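Local coordinates for RE68036p (Drosophila melanogaster, PDB 1SQH), which is of unknown function but resembles the acetyltransferases and may transfer acyl groups to glycine, at residues Y36-N41 / N229-L234; G154-H159 / E265-A270; I62-Q67 / L199-A204. All coordinates share one frame; numbering follows the deposited sequence.

Contact 1. Residues Y36-N41 / N229-L234; sequences YLLLYN and NDFSGL
An Asx turn in the loop between antiparallel strands 222-228 and 234-239 meets helix 34-51, with Asn41 of the helix facing Asp230 and Ser232 of the loop. The turn is built on Asn229, whose OD1 accepts from the backbone N of Phe231 at 2.9 Å. A second bond reaches Asn229 OD1 from the backbone N of Gly233 at 2.7 Å, the two donors arriving from opposite faces of the amide.

Asn41 carries the polar part of the contact. With CG anti to the backbone N (chi1 -179°), its amide reaches across to the loop. Ser232 OG donates to Asn41 OD1 over 2.8 Å, in the carbonyl plane and on a lone pair, the C=O...donor angle being 117°. Asn41 ND2 is only 2.9 Å from Asp230 O, yet the angle is poor for a direct bond. It donates instead to a water 2.7 Å from Asn41 ND2, and this water donates in turn to Asp230 O and Leu38 O.

Beside this polar centre, Tyr40 brings its ring edge to the serine, CE2 lying 3.6 Å from Ser232 OG, while its hydroxyl bonds to Glu264. The Phe231 ring turns back to the helix: Leu37 CB is at its edge, 4.0 Å from Phe231 CD2, and Leu38 CB approaches Phe231 CE2 obliquely at 3.7 Å. Trp271 makes an edge-to-face contact with the same phenylalanine.

Both ends of the buried Asn41 amide are thus engaged, which fixes its rotation, and the bond from Lys44 NZ to Ser232 OG probably polarises the hydroxyl that donates to Asn41 OD1.

Contact 2. Residues G154-H159 / E265-A270; sequences GMVLSH and EITLTA
His159 has CG anti to its N (chi1 180°) and Glu265 is likewise anti at chi1 (-174°), and these torsions set the imidazole beneath the glutamate chain. Glu265 CG sits over the ring, 4.1 Å from the centroid of His159 and 5° off the normal, a CH-pi contact. In the plane of the same ring, Ile266 O comes up to the edge, 3.2 Å from His159 CD2. His159 NE2 bonds to Ala261 O at the end of helix 248-263, and ND1 is 2.9 Å from a water that also reaches Glu265 OE2 weakly.

The outermost strand 268-273 of the mixed sheet pairs here, antiparallel, with strand 147-157. The hydrogen-bonded pairs Met155 with Ala270 and Leu157 with Leu268 each exchange two backbone bonds, the Met155 N to Ala270 O bond measuring 2.9 Å. Val156 and Thr269, between them, form a non-hydrogen-bonded pair, their side chains side by side. Packing is tight where Val156 CG1 meets Thr267 CG2 at 3.3 Å. A water bridges His159 N to Thr267 OG1, which also bonds to Ile31 O.

Beyond Leu157 and Leu268 the ladder gives way to the His159 ring, its orientation probably held by the NE2 bond to Ala261 O and Glu265 CG over its face.

Contact 3. Residues I62-Q67 / L199-A204; sequences ISLRKQ and LTYLQA
Ser63 and Leu64 both come to the edge of the Tyr201 ring, near its plane. Ser63 OG is the closer, 3.0 Å from Tyr201 CD1, with Ser63 CB behind it at 3.3 Å from the same carbon. Leu64 crosses the tyrosine obliquely, its CD1 lying in the ring plane at 4.0 Å from Tyr201 CE1. The two methyls of this leucine also close on Ala204 one helical turn on: CB of Ala204 is 3.5 Å from Leu64 CD1, a tight fit, and 3.6 Å from Leu64 CD2. The tyrosine CG is anti to the backbone N (chi1 168°), which turns the ring to the side of Ser63 and Leu64, and its hydroxyl reaches a water 3.0 Å from Tyr201 OH. That water donates to Ser63 O, at 2.9 Å, and bridges the two segments, between which there is no direct hydrogen bond.

With an alanine in place of Tyr201, a gap is likely to open beside Ser63 and the Leu64 methyl, and the bridging water would lose its hydroxyl partner.

Around the contact, Leu64 rests on Leu49 of helix 34-51, and His86 of strand 82-87 bonds to Ser63 O. On the other side Leu202 of helix 199-208 packs against helix 184-189.

In the fold
The six segments follow one another as 36-41, 62-67, 154-159, 199-204, 229-234 and 265-270, so contact 3 lies within the span bracketed by contact 1, whereas contact 2 crosses both. Contacts 1 and 2 have centres about 9 Å apart and share an interface: Leu234 N probably bonds to Thr269 O, linking the four-stranded antiparallel sheet to the edge strand 268-273 of the large mixed sheet. Contact 3 is centred about 14 Å from contact 1, which it touches through Lys66 and Leu38, and about 22 Å from contact 2, across the chain's centre. Contact 1 joins the DUF5645 and FR47-like regions, both of the acetyltransferase clan, consistent with two related halves combined in one protein.

Contact 1. Residues Y36-N41 / N229-L234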
loop_
_atom_site.group_PDB
_atom_site.type_symbol
_atom_site.label_atom_id
_atom_site.label_comp_id
_atom_site.label_asym_id
_atom_site.label_seq_id
_atom_site.Cartn_x
_atom_site.Cartn_y
_atom_site.Cartn_z
ATOM N N TYR A 36 2.090 -10.965 -1.886
ATOM C CA TYR A 36 1.972 -11.256 -3.303
ATOM C C TYR A 36 1.410 -10.001 -3.988
ATOM O O TYR A 36 1.884 -9.597 -5.055
ATOM C CB TYR A 36 1.010 -12.425 -3.541
ATOM C CG TYR A 36 0.451 -12.434 -4.945
ATOM C CD1 TYR A 36 1.229 -12.856 -6.023
ATOM C CD2 TYR A 36 -0.842 -11.966 -5.205
ATOM C CE1 TYR A 36 0.746 -12.816 -7.324
ATOM C CE2 TYR A 36 -1.340 -11.920 -6.508
ATOM C CZ TYR A 36 -0.539 -12.349 -7.565
ATOM O OH TYR A 36 -1.028 -12.333 -8.854
ATOM N N LEU A 37 0.401 -9.389 -3.366
ATOM C CA LEU A 37 -0.233 -8.201 -3.936
ATOM C C LEU A 37 0.761 -7.060 -4.087
ATOM O O LEU A 37 0.774 -6.366 -5.110
ATOM C CB LEU A 37 -1.430 -7.781 -3.077
ATOM C CG LEU A 37 -2.582 -8.788 -3.262
ATOM C CD1 LEU A 37 -3.749 -8.508 -2.320
ATOM C CD2 LEU A 37 -3.035 -8.716 -4.720
ATOM N N LEU A 38 1.601 -6.887 -3.069
ATOM C CA LEU A 38 2.627 -5.861 -3.069
ATOM C C LEU A 38 3.592 -6.118 -4.232
ATOM O O LEU A 38 3.901 -5.205 -5.004
ATOM C CB LEU A 38 3.358 -5.888 -1.722
ATOM C CG LEU A 38 4.731 -5.248 -1.480
ATOM C CD1 LEU A 38 4.960 -4.078 -2.398
ATOM C CD2 LEU A 38 4.800 -4.818 -0.011
ATOM N N LEU A 39 4.041 -7.366 -4.356
ATOM C CA LEU A 39 4.967 -7.756 -5.419
ATOM C C LEU A 39 4.278 -7.607 -6.770
ATOM O O LEU A 39 4.845 -7.059 -7.730
ATOM C CB LEU A 39 5.433 -9.204 -5.213
ATOM C CG LEU A 39 6.784 -9.454 -4.516
ATOM C CD1 LEU A 39 6.966 -8.523 -3.342
ATOM C CD2 LEU A 39 6.853 -10.914 -4.054
ATOM N N TYR A 40 3.049 -8.106 -6.844
ATOM C CA TYR A 40 2.267 -7.995 -8.062
ATOM C C TYR A 40 2.130 -6.516 -8.454
ATOM O O TYR A 40 2.365 -6.129 -9.606
ATOM C CB TYR A 40 0.880 -8.587 -7.831
ATOM C CG TYR A 40 -0.103 -8.204 -8.900
ATOM C CD1 TYR A 40 -0.193 -8.932 -10.080
ATOM C CD2 TYR A 40 -0.921 -7.087 -8.744
ATOM C CE1 TYR A 40 -1.086 -8.560 -11.086
ATOM C CE2 TYR A 40 -1.805 -6.704 -9.739
ATOM C CZ TYR A 40 -1.889 -7.446 -10.907
ATOM O OH TYR A 40 -2.810 -7.086 -11.872
ATOM N N ASN A 41 1.753 -5.688 -7.487
ATOM C CA ASN A 41 1.572 -4.277 -7.760
ATOM C C ASN A 41 2.835 -3.583 -8.258
ATOM O O ASN A 41 2.799 -2.880 -9.284
ATOM C CB ASN A 41 1.060 -3.556 -6.516
ATOM C CG ASN A 41 0.841 -2.083 -6.760
ATOM O OD1 ASN A 41 -0.136 -1.679 -7.379
ATOM N ND2 ASN A 41 1.774 -1.271 -6.295
ATOM N N ASN A 229 -4.562 1.670 -4.639
ATOM C CA ASN A 229 -3.375 1.822 -3.796
ATOM C C ASN A 229 -2.142 1.026 -4.212
ATOM O O ASN A 229 -2.097 0.456 -5.306
ATOM C CB ASN A 229 -3.735 1.515 -2.335
ATOM C CG ASN A 229 -3.994 0.048 -2.086
ATOM O OD1 ASN A 229 -3.955 -0.775 -3.002
ATOM N ND2 ASN A 229 -4.252 -0.294 -0.831
ATOM N N ASP A 230 -1.135 0.992 -3.339
ATOM C CA ASP A 230 0.096 0.283 -3.654
ATOM C C ASP A 230 -0.001 -1.239 -3.519
ATOM O O ASP A 230 1.011 -1.947 -3.530
ATOM C CB ASP A 230 1.274 0.845 -2.835
ATOM C CG ASP A 230 0.936 1.059 -1.355
ATOM O OD1 ASP A 230 -0.241 0.918 -0.954
ATOM O OD2 ASP A 230 1.871 1.385 -0.587
ATOM N N PHE A 231 -1.230 -1.730 -3.402
ATOM C CA PHE A 231 -1.497 -3.162 -3.327
ATOM C C PHE A 231 -2.533 -3.457 -4.419
ATOM O O PHE A 231 -3.142 -4.531 -4.448
ATOM C CB PHE A 231 -2.069 -3.564 -1.958
ATOM C CG PHE A 231 -1.042 -3.608 -0.857
ATOM C CD1 PHE A 231 -0.727 -2.461 -0.131
ATOM C CD2 PHE A 231 -0.378 -4.803 -0.560
ATOM C CE1 PHE A 231 0.241 -2.494 0.884
ATOM C CE2 PHE A 231 0.593 -4.858 0.445
ATOM C CZ PHE A 231 0.905 -3.698 1.176
ATOM N N SER A 232 -2.712 -2.477 -5.307
ATOM C CA SER A 232 -3.657 -2.551 -6.425
ATOM C C SER A 232 -5.090 -2.646 -5.945
ATOM O O SER A 232 -6.000 -2.953 -6.722
ATOM C CB SER A 232 -3.338 -3.740 -7.335
ATOM O OG SER A 232 -2.098 -3.542 -7.984
ATOM N N GLY A 233 -5.279 -2.372 -4.656
ATOM C CA GLY A 233 -6.597 -2.403 -4.051
ATOM C C GLY A 233 -7.115 -0.993 -3.827
ATOM O O GLY A 233 -6.723 -0.066 -4.531
ATOM N N LEU A 234 -7.980 -0.823 -2.834
ATOM C CA LEU A 234 -8.566 0.485 -2.532
ATOM C C LEU A 234 -7.791 1.242 -1.474
ATOM O O LEU A 234 -7.254 0.641 -0.546
ATOM C CB LEU A 234 -10.011 0.335 -2.040
ATOM C CG LEU A 234 -11.199 0.251 -3.003
ATOM C CD1 LEU A 234 -10.880 -0.641 -4.184
ATOM C CD2 LEU A 234 -12.417 -0.262 -2.231
HETATM O O HOH W 1 3.514 -2.198 -4.521
#

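Contact 2. Residues G154-H159 / E265-A270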
loop_
_atom_site.group_PDB
_atom_site.type_symbol
_atom_site.label_atom_id
_atom_site.label_comp_id
_atom_site.label_asym_id
_atom_site.label_seq_id
_atom_site.Cartn_x
_atom_site.Cartn_y
_atom_site.Cartn_z
ATOM N N GLY A 154 -6.433 -5.827 7.148
ATOM C CA GLY A 154 -6.299 -6.107 5.733
ATOM C C GLY A 154 -7.634 -6.701 5.286
ATOM O O GLY A 154 -7.904 -7.879 5.554
HETATM N N MSE A 155 -8.474 -5.897 4.630
HETATM C CA MSE A 155 -9.788 -6.363 4.159
HETATM C C MSE A 155 -9.655 -6.959 2.759
HETATM O O MSE A 155 -8.974 -6.389 1.904
HETATM C CB MSE A 155 -10.797 -5.209 4.140
HETATM C CG MSE A 155 -12.030 -5.458 5.027
HETATM SE SE MSE A 155 -11.481 -5.422 6.886
HETATM C CE MSE A 155 -10.245 -3.945 6.675
ATOM N N VAL A 156 -10.313 -8.100 2.532
ATOM C CA VAL A 156 -10.221 -8.813 1.250
ATOM C C VAL A 156 -11.550 -9.150 0.572
ATOM O O VAL A 156 -12.515 -9.575 1.218
ATOM C CB VAL A 156 -9.418 -10.136 1.419
ATOM C CG1 VAL A 156 -9.302 -10.873 0.090
ATOM C CG2 VAL A 156 -8.033 -9.839 1.971
ATOM N N LEU A 157 -11.577 -8.964 -0.744
ATOM C CA LEU A 157 -12.758 -9.260 -1.553
ATOM C C LEU A 157 -12.264 -9.990 -2.797
ATOM O O LEU A 157 -11.382 -9.488 -3.505
ATOM C CB LEU A 157 -13.470 -7.970 -1.954
ATOM C CG LEU A 157 -14.727 -8.118 -2.819
ATOM C CD1 LEU A 157 -15.900 -8.658 -1.996
ATOM C CD2 LEU A 157 -15.066 -6.741 -3.391
ATOM N N SER A 158 -12.818 -11.174 -3.055
ATOM C CA SER A 158 -12.390 -11.958 -4.209
ATOM C C SER A 158 -12.578 -11.192 -5.515
ATOM O O SER A 158 -13.370 -10.254 -5.602
ATOM C CB SER A 158 -13.146 -13.290 -4.269
ATOM O OG SER A 158 -14.504 -13.098 -4.640
ATOM N N HIS A 159 -11.827 -11.584 -6.529
ATOM C CA HIS A 159 -11.934 -10.926 -7.811
ATOM C C HIS A 159 -13.334 -11.171 -8.382
ATOM O O HIS A 159 -13.997 -10.230 -8.831
ATOM C CB HIS A 159 -10.845 -11.438 -8.763
ATOM C CG HIS A 159 -10.897 -10.812 -10.116
ATOM N ND1 HIS A 159 -11.506 -11.418 -11.193
ATOM C CD2 HIS A 159 -10.457 -9.612 -10.559
ATOM C CE1 HIS A 159 -11.436 -10.619 -12.241
ATOM N NE2 HIS A 159 -10.805 -9.516 -11.881
ATOM N N GLU A 265 -6.950 -8.718 -13.307
ATOM C CA GLU A 265 -7.297 -9.839 -12.465
ATOM C C GLU A 265 -6.512 -9.921 -11.162
ATOM O O GLU A 265 -5.397 -10.420 -11.133
ATOM C CB GLU A 265 -7.137 -11.158 -13.218
ATOM C CG GLU A 265 -7.646 -12.349 -12.402
ATOM C CD GLU A 265 -7.437 -13.689 -13.089
ATOM O OE1 GLU A 265 -6.267 -14.108 -13.238
ATOM O OE2 GLU A 265 -8.445 -14.326 -13.478
ATOM N N ILE A 266 -7.094 -9.405 -10.091
ATOM C CA ILE A 266 -6.487 -9.501 -8.774
ATOM C C ILE A 266 -7.554 -9.394 -7.710
ATOM O O ILE A 266 -8.674 -8.952 -7.959
ATOM C CB ILE A 266 -5.422 -8.412 -8.481
ATOM C CG1 ILE A 266 -5.791 -7.109 -9.172
ATOM C CG2 ILE A 266 -4.041 -8.926 -8.828
ATOM C CD1 ILE A 266 -6.966 -6.409 -8.557
ATOM N N THR A 267 -7.192 -9.838 -6.518
ATOM C CA THR A 267 -8.075 -9.777 -5.371
ATOM C C THR A 267 -8.155 -8.304 -4.987
ATOM O O THR A 267 -7.140 -7.606 -4.999
ATOM C CB THR A 267 -7.451 -10.525 -4.201
ATOM O OG1 THR A 267 -6.942 -11.775 -4.675
ATOM C CG2 THR A 267 -8.468 -10.748 -3.099
ATOM N N LEU A 268 -9.344 -7.817 -4.671
ATOM C CA LEU A 268 -9.453 -6.440 -4.238
ATOM C C LEU A 268 -9.167 -6.450 -2.735
ATOM O O LEU A 268 -9.530 -7.403 -2.040
ATOM C CB LEU A 268 -10.860 -5.907 -4.496
ATOM C CG LEU A 268 -11.096 -5.186 -5.822
ATOM C CD1 LEU A 268 -10.302 -3.888 -5.799
ATOM C CD2 LEU A 268 -10.687 -6.065 -7.016
ATOM N N THR A 269 -8.509 -5.410 -2.228
ATOM C CA THR A 269 -8.230 -5.351 -0.795
ATOM C C THR A 269 -8.192 -3.904 -0.370
ATOM O O THR A 269 -8.278 -3.004 -1.206
ATOM C CB THR A 269 -6.863 -5.969 -0.425
ATOM O OG1 THR A 269 -5.819 -5.193 -1.025
ATOM C CG2 THR A 269 -6.758 -7.415 -0.904
ATOM N N ALA A 270 -8.066 -3.682 0.932
ATOM C CA ALA A 270 -7.976 -2.331 1.470
ATOM C C ALA A 270 -7.359 -2.391 2.852
ATOM O O ALA A 270 -7.649 -3.300 3.639
ATOM C CB ALA A 270 -9.354 -1.689 1.546
HETATM O O HOH W 2 -9.316 -12.875 -5.646
HETATM O O HOH W 3 -11.313 -14.261 -11.521
#

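Contact 3. Residues I62-Q67 / L199-A204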
loop_
_atom_site.group_PDB
_atom_site.type_symbol
_atom_site.label_atom_id
_atom_site.label_comp_id
_atom_site.label_asym_id
_atom_site.label_seq_id
_atom_site.Cartn_x
_atom_site.Cartn_y
_atom_site.Cartn_z
ATOM N N ILE A 62 9.702 8.359 -8.082
ATOM C CA ILE A 62 10.351 7.395 -7.206
ATOM C C ILE A 62 9.380 6.725 -6.238
ATOM O O ILE A 62 9.603 5.591 -5.817
ATOM C CB ILE A 62 11.455 8.036 -6.361
ATOM C CG1 ILE A 62 10.893 9.235 -5.612
ATOM C CG2 ILE A 62 12.625 8.428 -7.239
ATOM C CD1 ILE A 62 11.637 9.550 -4.343
ATOM N N SER A 63 8.315 7.434 -5.878
ATOM C CA SER A 63 7.323 6.897 -4.951
ATOM C C SER A 63 6.645 5.659 -5.550
ATOM O O SER A 63 6.021 4.876 -4.836
ATOM C CB SER A 63 6.273 7.964 -4.624
ATOM O OG SER A 63 5.488 8.267 -5.766
ATOM N N LEU A 64 6.790 5.491 -6.862
ATOM C CA LEU A 64 6.221 4.351 -7.580
ATOM C C LEU A 64 7.261 3.237 -7.807
ATOM O O LEU A 64 7.043 2.316 -8.602
ATOM C CB LEU A 64 5.658 4.818 -8.925
ATOM C CG LEU A 64 4.176 5.213 -8.967
ATOM C CD1 LEU A 64 3.827 6.092 -7.787
ATOM C CD2 LEU A 64 3.864 5.920 -10.282
ATOM N N ARG A 65 8.389 3.323 -7.106
ATOM C CA ARG A 65 9.455 2.336 -7.239
ATOM C C ARG A 65 9.766 1.654 -5.913
ATOM O O ARG A 65 9.445 2.167 -4.845
ATOM C CB ARG A 65 10.744 2.998 -7.754
ATOM C CG ARG A 65 10.570 4.014 -8.889
ATOM C CD ARG A 65 9.619 3.504 -9.951
ATOM N NE ARG A 65 10.263 3.053 -11.182
ATOM C CZ ARG A 65 10.586 3.849 -12.195
ATOM N NH1 ARG A 65 10.339 5.153 -12.133
ATOM N NH2 ARG A 65 11.128 3.335 -13.286
ATOM N N LYS A 66 10.395 0.489 -5.990
ATOM C CA LYS A 66 10.798 -0.251 -4.801
ATOM C C LYS A 66 12.046 -1.059 -5.140
ATOM O O LYS A 66 12.206 -1.520 -6.269
ATOM C CB LYS A 66 9.696 -1.212 -4.334
ATOM C CG LYS A 66 8.512 -0.570 -3.622
ATOM C CD LYS A 66 7.669 -1.641 -2.911
ATOM C CE LYS A 66 6.418 -1.063 -2.270
ATOM N NZ LYS A 66 5.515 -0.461 -3.296
ATOM N N GLN A 67 12.932 -1.223 -4.169
ATOM C CA GLN A 67 14.141 -2.006 -4.387
ATOM C C GLN A 67 14.081 -3.203 -3.443
ATOM O O GLN A 67 14.114 -3.057 -2.220
ATOM C CB GLN A 67 15.373 -1.152 -4.117
ATOM C CG GLN A 67 15.508 0.014 -5.087
ATOM C CD GLN A 67 16.144 1.235 -4.450
ATOM O OE1 GLN A 67 15.511 1.934 -3.644
ATOM N NE2 GLN A 67 17.398 1.500 -4.802
ATOM N N LEU A 199 2.711 15.052 -1.963
ATOM C CA LEU A 199 1.843 15.595 -3.003
ATOM C C LEU A 199 2.235 14.972 -4.341
ATOM O O LEU A 199 1.374 14.582 -5.137
ATOM C CB LEU A 199 2.017 17.112 -3.092
ATOM C CG LEU A 199 0.886 18.004 -3.605
ATOM C CD1 LEU A 199 1.467 19.379 -3.877
ATOM C CD2 LEU A 199 0.245 17.436 -4.858
ATOM N N THR A 200 3.541 14.880 -4.577
ATOM C CA THR A 200 4.047 14.320 -5.818
ATOM C C THR A 200 3.751 12.824 -5.933
ATOM O O THR A 200 3.596 12.308 -7.042
ATOM C CB THR A 200 5.563 14.628 -5.996
ATOM O OG1 THR A 200 6.156 13.656 -6.869
ATOM C CG2 THR A 200 6.277 14.656 -4.656
ATOM N N TYR A 201 3.653 12.129 -4.799
ATOM C CA TYR A 201 3.302 10.708 -4.811
ATOM C C TYR A 201 1.874 10.640 -5.334
ATOM O O TYR A 201 1.580 9.891 -6.264
ATOM C CB TYR A 201 3.352 10.114 -3.398
ATOM C CG TYR A 201 2.739 8.725 -3.268
ATOM C CD1 TYR A 201 2.975 7.737 -4.225
ATOM C CD2 TYR A 201 1.974 8.378 -2.150
ATOM C CE1 TYR A 201 2.469 6.436 -4.070
ATOM C CE2 TYR A 201 1.465 7.081 -1.983
ATOM C CZ TYR A 201 1.719 6.118 -2.944
ATOM O OH TYR A 201 1.249 4.832 -2.778
ATOM N N LEU A 202 0.991 11.442 -4.740
ATOM C CA LEU A 202 -0.405 11.461 -5.173
ATOM C C LEU A 202 -0.524 11.789 -6.668
ATOM O O LEU A 202 -1.351 11.207 -7.377
ATOM C CB LEU A 202 -1.210 12.457 -4.331
ATOM C CG LEU A 202 -1.944 11.890 -3.102
ATOM C CD1 LEU A 202 -1.008 11.039 -2.284
ATOM C CD2 LEU A 202 -2.497 13.024 -2.250
ATOM N N GLN A 203 0.311 12.710 -7.146
ATOM C CA GLN A 203 0.293 13.089 -8.557
ATOM C C GLN A 203 0.705 11.911 -9.451
ATOM O O GLN A 203 0.194 11.752 -10.571
ATOM C CB GLN A 203 1.199 14.308 -8.786
ATOM C CG GLN A 203 0.446 15.635 -8.709
ATOM C CD GLN A 203 1.353 16.839 -8.518
ATOM O OE1 GLN A 203 2.496 16.849 -8.974
ATOM N NE2 GLN A 203 0.838 17.872 -7.852
ATOM N N ALA A 204 1.619 11.080 -8.952
ATOM C CA ALA A 204 2.056 9.909 -9.709
ATOM C C ALA A 204 0.902 8.894 -9.772
ATOM O O ALA A 204 0.647 8.284 -10.823
ATOM C CB ALA A 204 3.283 9.276 -9.047
HETATM O O HOH W 4 3.898 3.498 -3.327
#